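Side-chain contacts in pyridoxal phosphate homeostasis protein (Bifidobacterium adolescentis ATCC 15703, PDB 3CPG), which probably binds pyridoxal 5'-phosphate and takes part in keeping the cell's supply of this cofactor in balance: residues A[27-30]-A[31-35]; A[43-47]-A[48-52]; A[129-132]-A[133-137]; A[187-190]-A[191-195]. All blocks are in the same frame, centred on the assembly; numbering follows the deposited sequence.

Contact 1 of 4, residues A[27-30]-A[31-35]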
loop_
_atom_site.group_PDB
_atom_site.type_symbol
_atom_site.label_atom_id
_atom_site.label_comp_id
_atom_site.label_asym_id
_atom_site.label_seq_id
_atom_site.Cartn_x
_atom_site.Cartn_y
_atom_site.Cartn_z
ATOM N N ASP A 27 -15.230 -5.889 -14.072
ATOM C CA ASP A 27 -15.867 -6.958 -13.312
ATOM C C ASP A 27 -14.948 -7.397 -12.180
ATOM O O ASP A 27 -15.410 -7.746 -11.092
ATOM C CB ASP A 27 -16.180 -8.156 -14.213
ATOM C CG ASP A 27 -17.265 -7.857 -15.228
ATOM O OD1 ASP A 27 -18.105 -6.974 -14.964
ATOM O OD2 ASP A 27 -17.290 -8.520 -16.286
ATOM N N GLY A 28 -13.645 -7.373 -12.445
ATOM C CA GLY A 28 -12.674 -7.751 -11.430
ATOM C C GLY A 28 -12.754 -6.826 -10.232
ATOM O O GLY A 28 -12.778 -7.278 -9.082
ATOM N N VAL A 29 -12.792 -5.521 -10.496
ATOM C CA VAL A 29 -12.880 -4.531 -9.429
ATOM C C VAL A 29 -14.186 -4.685 -8.667
ATOM O O VAL A 29 -14.208 -4.641 -7.441
ATOM C CB VAL A 29 -12.816 -3.087 -9.980
ATOM C CG1 VAL A 29 -13.106 -2.092 -8.860
ATOM C CG2 VAL A 29 -11.450 -2.813 -10.574
ATOM N N HIS A 30 -15.282 -4.865 -9.394
ATOM C CA HIS A 30 -16.574 -5.013 -8.745
ATOM C C HIS A 30 -16.631 -6.262 -7.871
ATOM O O HIS A 30 -17.170 -6.215 -6.766
ATOM C CB HIS A 30 -17.689 -5.023 -9.796
ATOM C CG HIS A 30 -17.876 -3.701 -10.477
ATOM N ND1 HIS A 30 -18.658 -3.542 -11.601
ATOM C CD2 HIS A 30 -17.396 -2.471 -10.176
ATOM C CE1 HIS A 30 -18.653 -2.271 -11.962
ATOM N NE2 HIS A 30 -17.895 -1.600 -11.113
ATOM N N ARG A 31 -16.072 -7.372 -8.351
ATOM C CA ARG A 31 -16.072 -8.611 -7.570
ATOM C C ARG A 31 -15.268 -8.430 -6.286
ATOM O O ARG A 31 -15.671 -8.885 -5.216
ATOM C CB ARG A 31 -15.471 -9.775 -8.369
ATOM C CG ARG A 31 -16.422 -10.444 -9.345
ATOM C CD ARG A 31 -15.915 -11.832 -9.724
ATOM N NE ARG A 31 -14.645 -11.783 -10.444
ATOM C CZ ARG A 31 -14.524 -11.440 -11.723
ATOM N NH1 ARG A 31 -15.600 -11.116 -12.428
ATOM N NH2 ARG A 31 -13.330 -11.425 -12.297
ATOM N N VAL A 32 -14.125 -7.765 -6.402
ATOM C CA VAL A 32 -13.267 -7.522 -5.250
ATOM C C VAL A 32 -13.946 -6.595 -4.252
ATOM O O VAL A 32 -13.873 -6.819 -3.045
ATOM C CB VAL A 32 -11.911 -6.911 -5.681
ATOM C CG1 VAL A 32 -11.129 -6.436 -4.455
ATOM C CG2 VAL A 32 -11.097 -7.954 -6.443
ATOM N N LEU A 33 -14.607 -5.552 -4.746
ATOM C CA LEU A 33 -15.295 -4.631 -3.850
ATOM C C LEU A 33 -16.391 -5.374 -3.103
ATOM O O LEU A 33 -16.604 -5.138 -1.911
ATOM C CB LEU A 33 -15.893 -3.458 -4.624
ATOM C CG LEU A 33 -14.875 -2.440 -5.135
ATOM C CD1 LEU A 33 -15.586 -1.370 -5.950
ATOM C CD2 LEU A 33 -14.135 -1.819 -3.956
ATOM N N ASP A 34 -17.084 -6.272 -3.801
ATOM C CA ASP A 34 -18.139 -7.054 -3.169
ATOM C C ASP A 34 -17.532 -7.975 -2.113
ATOM O O ASP A 34 -18.094 -8.142 -1.033
ATOM C CB ASP A 34 -18.908 -7.892 -4.200
ATOM C CG ASP A 34 -19.776 -7.048 -5.122
ATOM O OD1 ASP A 34 -20.110 -5.901 -4.761
ATOM O OD2 ASP A 34 -20.140 -7.545 -6.207
ATOM N N ARG A 35 -16.385 -8.574 -2.425
ATOM C CA ARG A 35 -15.720 -9.465 -1.473
ATOM C C ARG A 35 -15.320 -8.686 -0.228
ATOM O O ARG A 35 -15.463 -9.172 0.895
ATOM C CB ARG A 35 -14.474 -10.100 -2.098
ATOM C CG ARG A 35 -14.772 -11.203 -3.093
ATOM C CD ARG A 35 -13.497 -11.722 -3.741
ATOM N NE ARG A 35 -12.571 -12.291 -2.765
ATOM C CZ ARG A 35 -11.372 -12.775 -3.071
ATOM N NH1 ARG A 35 -10.951 -12.756 -4.329
ATOM N NH2 ARG A 35 -10.600 -13.293 -2.124
#

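Contact 2 of 4, residues A[43-47]-A[48-52]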
loop_
_atom_site.group_PDB
_atom_site.type_symbol
_atom_site.label_atom_id
_atom_site.label_comp_id
_atom_site.label_asym_id
_atom_site.label_seq_id
_atom_site.Cartn_x
_atom_site.Cartn_y
_atom_site.Cartn_z
ATOM N N ALA A 43 -16.950 -9.991 9.524
ATOM C CA ALA A 43 -16.118 -9.608 10.662
ATOM C C ALA A 43 -16.802 -8.568 11.544
ATOM O O ALA A 43 -16.224 -8.099 12.519
ATOM C CB ALA A 43 -14.777 -9.066 10.170
ATOM N N GLY A 44 -18.035 -8.213 11.202
ATOM C CA GLY A 44 -18.752 -7.224 11.986
ATOM C C GLY A 44 -18.070 -5.866 11.984
ATOM O O GLY A 44 -18.048 -5.168 12.996
ATOM N N ARG A 45 -17.504 -5.485 10.845
ATOM C CA ARG A 45 -16.838 -4.194 10.729
ATOM C C ARG A 45 -17.670 -3.246 9.869
ATOM O O ARG A 45 -18.297 -3.672 8.903
ATOM C CB ARG A 45 -15.446 -4.373 10.118
ATOM C CG ARG A 45 -14.468 -5.128 11.015
ATOM C CD ARG A 45 -13.109 -5.291 10.349
ATOM N NE ARG A 45 -12.447 -4.007 10.129
ATOM C CZ ARG A 45 -11.312 -3.856 9.453
ATOM N NH1 ARG A 45 -10.705 -4.909 8.924
ATOM N NH2 ARG A 45 -10.785 -2.648 9.301
ATOM N N GLU A 46 -17.676 -1.967 10.229
ATOM C CA GLU A 46 -18.434 -0.960 9.489
ATOM C C GLU A 46 -17.983 -0.867 8.039
ATOM O O GLU A 46 -16.800 -1.021 7.735
ATOM C CB GLU A 46 -18.277 0.421 10.134
ATOM C CG GLU A 46 -19.006 0.610 11.451
ATOM C CD GLU A 46 -19.015 2.063 11.894
ATOM O OE1 GLU A 46 -17.933 2.598 12.219
ATOM O OE2 GLU A 46 -20.104 2.677 11.908
ATOM N N ALA A 47 -18.935 -0.609 7.147
ATOM C CA ALA A 47 -18.639 -0.476 5.729
ATOM C C ALA A 47 -17.674 0.686 5.530
ATOM O O ALA A 47 -17.812 1.734 6.163
ATOM C CB ALA A 47 -19.924 -0.230 4.950
ATOM N N GLY A 48 -16.695 0.500 4.651
ATOM C CA GLY A 48 -15.728 1.554 4.400
ATOM C C GLY A 48 -14.504 1.481 5.295
ATOM O O GLY A 48 -13.586 2.294 5.168
ATOM N N SER A 49 -14.491 0.513 6.206
ATOM C CA SER A 49 -13.365 0.337 7.114
ATOM C C SER A 49 -12.123 -0.116 6.357
ATOM O O SER A 49 -10.999 0.168 6.768
ATOM C CB SER A 49 -13.696 -0.706 8.185
ATOM O OG SER A 49 -14.730 -0.252 9.040
ATOM N N VAL A 50 -12.334 -0.819 5.249
ATOM C CA VAL A 50 -11.231 -1.337 4.445
ATOM C C VAL A 50 -11.138 -0.637 3.096
ATOM O O VAL A 50 -12.136 -0.518 2.389
ATOM C CB VAL A 50 -11.408 -2.851 4.178
ATOM C CG1 VAL A 50 -10.215 -3.391 3.397
ATOM C CG2 VAL A 50 -11.573 -3.596 5.493
ATOM N N ARG A 51 -9.943 -0.172 2.744
ATOM C CA ARG A 51 -9.748 0.485 1.460
ATOM C C ARG A 51 -9.051 -0.469 0.505
ATOM O O ARG A 51 -8.196 -1.265 0.909
ATOM C CB ARG A 51 -8.916 1.764 1.604
ATOM C CG ARG A 51 -9.677 2.937 2.199
ATOM C CD ARG A 51 -8.957 4.254 1.947
ATOM N NE ARG A 51 -7.694 4.342 2.670
ATOM C CZ ARG A 51 -6.799 5.309 2.499
ATOM N NH1 ARG A 51 -7.025 6.280 1.621
ATOM N NH2 ARG A 51 -5.680 5.313 3.211
ATOM N N LEU A 52 -9.432 -0.393 -0.764
ATOM C CA LEU A 52 -8.848 -1.243 -1.786
ATOM C C LEU A 52 -7.713 -0.544 -2.516
ATOM O O LEU A 52 -7.894 0.549 -3.061
ATOM C CB LEU A 52 -9.915 -1.655 -2.804
ATOM C CG LEU A 52 -9.434 -2.299 -4.109
ATOM C CD1 LEU A 52 -8.718 -3.625 -3.833
ATOM C CD2 LEU A 52 -10.636 -2.520 -5.018
#

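Contact 3 of 4, residues A[129-132]-A[133-137]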
loop_
_atom_site.group_PDB
_atom_site.type_symbol
_atom_site.label_atom_id
_atom_site.label_comp_id
_atom_site.label_asym_id
_atom_site.label_seq_id
_atom_site.Cartn_x
_atom_site.Cartn_y
_atom_site.Cartn_z
ATOM N N GLY A 129 15.019 8.831 -4.810
ATOM C CA GLY A 129 14.809 10.080 -5.516
ATOM C C GLY A 129 13.886 9.941 -6.711
ATOM O O GLY A 129 13.263 10.911 -7.134
ATOM N N LYS A 130 13.793 8.734 -7.260
ATOM C CA LYS A 130 12.932 8.484 -8.412
ATOM C C LYS A 130 11.452 8.463 -8.026
ATOM O O LYS A 130 10.589 8.822 -8.831
ATOM C CB LYS A 130 13.285 7.141 -9.060
ATOM C CG LYS A 130 14.687 7.056 -9.640
ATOM C CD LYS A 130 14.836 7.930 -10.874
ATOM C CE LYS A 130 16.200 7.734 -11.522
ATOM N NZ LYS A 130 16.323 8.495 -12.797
ATOM N N VAL A 131 11.153 8.055 -6.796
ATOM C CA VAL A 131 9.762 7.966 -6.375
ATOM C C VAL A 131 9.225 9.120 -5.532
ATOM O O VAL A 131 8.015 9.325 -5.476
ATOM C CB VAL A 131 9.489 6.629 -5.632
ATOM C CG1 VAL A 131 9.905 5.455 -6.512
ATOM C CG2 VAL A 131 10.230 6.591 -4.303
ATOM N N LEU A 132 10.104 9.885 -4.893
ATOM C CA LEU A 132 9.640 10.998 -4.068
ATOM C C LEU A 132 8.794 12.038 -4.813
ATOM O O LEU A 132 7.922 12.669 -4.223
ATOM C CB LEU A 132 10.823 11.689 -3.388
ATOM C CG LEU A 132 11.503 10.865 -2.294
ATOM C CD1 LEU A 132 12.630 11.673 -1.674
ATOM C CD2 LEU A 132 10.480 10.480 -1.228
ATOM N N PRO A 133 9.051 12.244 -6.115
ATOM C CA PRO A 133 8.245 13.234 -6.838
ATOM C C PRO A 133 6.853 12.722 -7.202
ATOM O O PRO A 133 6.011 13.485 -7.678
ATOM C CB PRO A 133 9.073 13.510 -8.096
ATOM C CG PRO A 133 10.468 13.181 -7.681
ATOM C CD PRO A 133 10.275 11.927 -6.871
ATOM N N VAL A 134 6.610 11.434 -6.971
ATOM C CA VAL A 134 5.337 10.828 -7.343
ATOM C C VAL A 134 4.504 10.179 -6.236
ATOM O O VAL A 134 3.346 10.542 -6.032
ATOM C CB VAL A 134 5.564 9.766 -8.447
ATOM C CG1 VAL A 134 4.253 9.087 -8.807
ATOM C CG2 VAL A 134 6.182 10.421 -9.671
ATOM N N VAL A 135 5.089 9.218 -5.532
ATOM C CA VAL A 135 4.361 8.502 -4.487
ATOM C C VAL A 135 4.199 9.280 -3.183
ATOM O O VAL A 135 5.132 9.943 -2.723
ATOM C CB VAL A 135 5.040 7.146 -4.173
ATOM C CG1 VAL A 135 5.267 6.369 -5.462
ATOM C CG2 VAL A 135 6.352 7.368 -3.446
ATOM N N ASP A 136 3.008 9.205 -2.592
ATOM C CA ASP A 136 2.770 9.897 -1.332
ATOM C C ASP A 136 3.052 9.001 -0.138
ATOM O O ASP A 136 3.182 9.483 0.983
ATOM C CB ASP A 136 1.340 10.441 -1.238
ATOM C CG ASP A 136 0.337 9.613 -2.009
ATOM O OD1 ASP A 136 0.427 8.369 -2.003
ATOM O OD2 ASP A 136 -0.561 10.227 -2.617
ATOM N N THR A 137 3.131 7.697 -0.376
ATOM C CA THR A 137 3.423 6.757 0.698
ATOM C C THR A 137 4.297 5.600 0.225
ATOM O O THR A 137 4.035 4.995 -0.813
ATOM C CB THR A 137 2.137 6.152 1.306
ATOM O OG1 THR A 137 1.304 7.195 1.825
ATOM C CG2 THR A 137 2.491 5.196 2.441
HETATM O O HOH W 1 6.800 11.925 -1.853
#

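Contact 4 of 4, residues A[187-190]-A[191-195]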
loop_
_atom_site.group_PDB
_atom_site.type_symbol
_atom_site.label_atom_id
_atom_site.label_comp_id
_atom_site.label_asym_id
_atom_site.label_seq_id
_atom_site.Cartn_x
_atom_site.Cartn_y
_atom_site.Cartn_z
ATOM N N ALA A 187 9.683 1.511 14.768
ATOM C CA ALA A 187 8.612 2.466 14.514
ATOM C C ALA A 187 8.838 3.764 15.278
ATOM O O ALA A 187 8.678 4.857 14.736
ATOM C CB ALA A 187 7.272 1.858 14.911
ATOM N N GLN A 188 9.206 3.638 16.547
ATOM C CA GLN A 188 9.438 4.807 17.375
ATOM C C GLN A 188 10.603 5.640 16.851
ATOM O O GLN A 188 10.543 6.867 16.864
ATOM C CB GLN A 188 9.661 4.364 18.822
ATOM C CG GLN A 188 8.449 3.605 19.363
ATOM C CD GLN A 188 8.628 3.104 20.780
ATOM O OE1 GLN A 188 9.618 2.445 21.097
ATOM N NE2 GLN A 188 7.656 3.402 21.640
ATOM N N LYS A 189 11.652 4.977 16.374
ATOM C CA LYS A 189 12.799 5.697 15.827
ATOM C C LYS A 189 12.372 6.430 14.556
ATOM O O LYS A 189 12.738 7.586 14.342
ATOM C CB LYS A 189 13.945 4.732 15.506
ATOM C CG LYS A 189 15.125 5.395 14.799
ATOM C CD LYS A 189 15.691 6.549 15.619
ATOM C CE LYS A 189 16.732 7.337 14.835
ATOM N NZ LYS A 189 17.901 6.504 14.445
ATOM N N ILE A 190 11.598 5.750 13.713
ATOM C CA ILE A 190 11.113 6.353 12.474
ATOM C C ILE A 190 10.285 7.595 12.800
ATOM O O ILE A 190 10.342 8.600 12.091
ATOM C CB ILE A 190 10.242 5.354 11.668
ATOM C CG1 ILE A 190 11.116 4.210 11.150
ATOM C CG2 ILE A 190 9.546 6.073 10.513
ATOM C CD1 ILE A 190 10.352 3.116 10.423
ATOM N N GLY A 191 9.523 7.523 13.887
ATOM C CA GLY A 191 8.698 8.650 14.285
ATOM C C GLY A 191 9.482 9.913 14.598
ATOM O O GLY A 191 8.928 11.012 14.559
ATOM N N THR A 192 10.768 9.766 14.901
ATOM C CA THR A 192 11.605 10.918 15.227
ATOM C C THR A 192 12.252 11.566 14.007
ATOM O O THR A 192 12.822 12.651 14.106
ATOM C CB THR A 192 12.738 10.537 16.204
ATOM O OG1 THR A 192 13.671 9.669 15.546
ATOM C CG2 THR A 192 12.173 9.836 17.424
ATOM N N LEU A 193 12.162 10.905 12.857
ATOM C CA LEU A 193 12.770 11.430 11.638
ATOM C C LEU A 193 11.931 12.488 10.936
ATOM O O LEU A 193 10.720 12.334 10.791
ATOM C CB LEU A 193 13.051 10.284 10.663
ATOM C CG LEU A 193 13.996 9.193 11.174
ATOM C CD1 LEU A 193 14.041 8.039 10.184
ATOM C CD2 LEU A 193 15.387 9.780 11.381
ATOM N N ASP A 194 12.583 13.566 10.505
ATOM C CA ASP A 194 11.895 14.636 9.789
ATOM C C ASP A 194 11.681 14.194 8.342
ATOM O O ASP A 194 12.346 13.277 7.863
ATOM C CB ASP A 194 12.728 15.924 9.792
ATOM C CG ASP A 194 12.933 16.491 11.183
ATOM O OD1 ASP A 194 11.948 16.590 11.941
ATOM O OD2 ASP A 194 14.084 16.851 11.513
ATOM N N GLY A 195 10.751 14.840 7.649
ATOM C CA GLY A 195 10.505 14.491 6.261
ATOM C C GLY A 195 9.678 13.238 6.031
ATOM O O GLY A 195 9.372 12.902 4.887
HETATM O O HOH W 2 8.685 10.681 11.550
#

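Contact 1 of 4, residues A[27-30]-A[31-35]
The side chain of R31 sets out with CG beside its own backbone N (chi1 -82°), and a bend at chi3 (-64°) swings the guanidinium back over D27 and G28. One face of the flat group then rests on the preceding turn: D27 O and G28 CA both lie against that face, displaced toward its rim, and R31 NH2 comes 3.8 Å from G28 CA. R31 NH1 also meets D27 CB at 3.5 Å. The charged ends stay apart, with 4.9 Å between D27 OD2 and R31 NH1, too far for a salt bridge, though the opposite charges probably still attract weakly.

All of this happens on helix 19-42, one of the outer helices of the TIM barrel, which leads through a short loop into strand 51-55. The regular i to i+4 ladder passes through, from R31 N to D27 O at 2.8 Å to D34 N to H30 O at 3.0 Å. V29 and L33 lie side by side and point the same way, V29 CG1 touching L33 CD1 at 3.9 Å. V29 continues onto A70, V72 and I267, while L33 and V32 pack on L52 of strand 51-55. With an alanine at L33, V29 CG1 would probably lose its neighbour and a gap would open beside L52. V32 CG2 tucks back along its own helix, 3.2 Å from G28 O.

Contact 2 of 4, residues A[43-47]-A[48-52]
The R45 guanidinium has V50 CG2 over one face, 3.8 Å from NH1, while S49 CB approaches the group obliquely and comes 3.7 Å from NH2. The arginine lies against a type II beta turn, E46 to S49, in the loop that carries the TIM barrel chain from outer helix 19-42 into strand 51-55. The helix itself finishes in a Schellman motif, with G44 adopting the positive phi that glycine favours.

From there R45 reaches forward past the turn to S49 and V50, bent at chi3 (64°), and its side chain crosses that of V50 at about a right angle. The methyl group supports the flat face but does nothing for its N-H groups; NH1 is instead held by the backbone oxygens of S258 and I254. The arginine therefore ties this loop to helix 250-255 and to the residues just before strand 260-263. V50 is steadied too: its backbone N bonds to E40 OE2 of helix 19-42, and its side chain packs on I36 and V261.

Inside the turn, G48 is the residue that has to be glycine. At its backbone angles a CB would fall 2.4 Å from A47 O, a plain clash. S49 turns OG beside its own backbone N (chi1 -66°), which brings OG to the acceptor that S49 N already uses. S49 N reaches E46 O at 3.2 Å with an N-H...O angle of 143°, and S49 OG donates to E46 O at 2.6 Å, from the same face of the carbonyl plane.

Contact 3 of 4, residues A[129-132]-A[133-137]
V131 O takes two backbone donors as the chain turns out of helix 128-131, V134 N and V135 N, each at 2.9 Å. The two arrive differently: V135 N lies almost in line with the carbonyl bond (C=O...N 168°), whereas V134 N stands well above the carbonyl plane, 54° out of it. That double grip draws V135 back beside V131. Both valines put CG2 in the crowded position between backbone N and carbonyl carbon, and their side chains cross obliquely, with V135 CG2 3.9 Å from V131 CB and 3.3 Å from V131 O.

P133 brings no N-H to the turn. Its CD lies 3.2 Å from G129 O, where the amide proton of an ordinary residue would be expected in a continuing helix, and it packs 3.5 Å from L132 CB.

In the TIM barrel this is the passage from an outer helix to the strand that follows it, 137-141. The side chains spread to flanking elements: V131 reaches P80 and V134 reaches V83 and A87, all on helix 80-96, while L132 touches R153 and P133 touches R157 on helix 144-157. One water spans the bend, donating to L132 O at 2.7 Å and to V135 O at 2.7 Å, so both carbonyls are satisfied without meeting each other.

Contact 4 of 4, residues A[187-190]-A[191-195]
K189 O is gripped twice by T192, once through the side chain and once through the backbone. T192 OG1 donates to K189 O at 2.6 Å in the carbonyl plane, on a lone pair; T192 N reaches the same oxygen at 3.0 Å from above that plane. The hydroxyl gets there because OG1 sits between the backbone N and the carbonyl carbon of T192 (chi1 68°). The lysine chain, bent at chi2, crosses the threonine at about a right angle, with K189 CD 3.7 Å from T192 OG1, and T192 CG2 lies 3.4 Å from Q188 O.

A little further out, the helix makes its bond from G191 N to A187 O at 2.9 Å. L193 N then turns back to I190 O at 3.0 Å, standing 59° out of its carbonyl plane. The side chain of L193 folds over the same residue, with CD1 4.1 Å from I190 CA. A serine replacing L193 would probably strip this apolar cover from I190 and open a gap against helix 144-157.

The turn passes from outer helix 183-191 of the TIM barrel to strand 196-202. L193 packs on A147 and S151 of helix 144-157, and I190, also on A147, reaches inward to V163 and L165 of strand 161-166 and to I196 of strand 196-202.

How the contacts relate
All four contacts belong to one TIM barrel; contact 1 lies within an outer helix, and the other three lie where a helix gives way to the next strand. Contacts 1 and 2 involve helix 19-42 and the strand that follows it, 51-55, and touch directly, L33 CD2 meeting L52 CD2 at 3.7 Å. Contacts 3 and 4 belong to other helix-to-strand passages, with nearest atoms about 7 Å apart. Contact 1 has a regular ladder and one apolar side; in each of the others a single carbonyl oxygen takes two donors. A serine or threonine hydroxyl is one of them in contacts 2 and 4, but backbone alone serves in contact 3. Contact 2 is a surface contact, the rest partly buried.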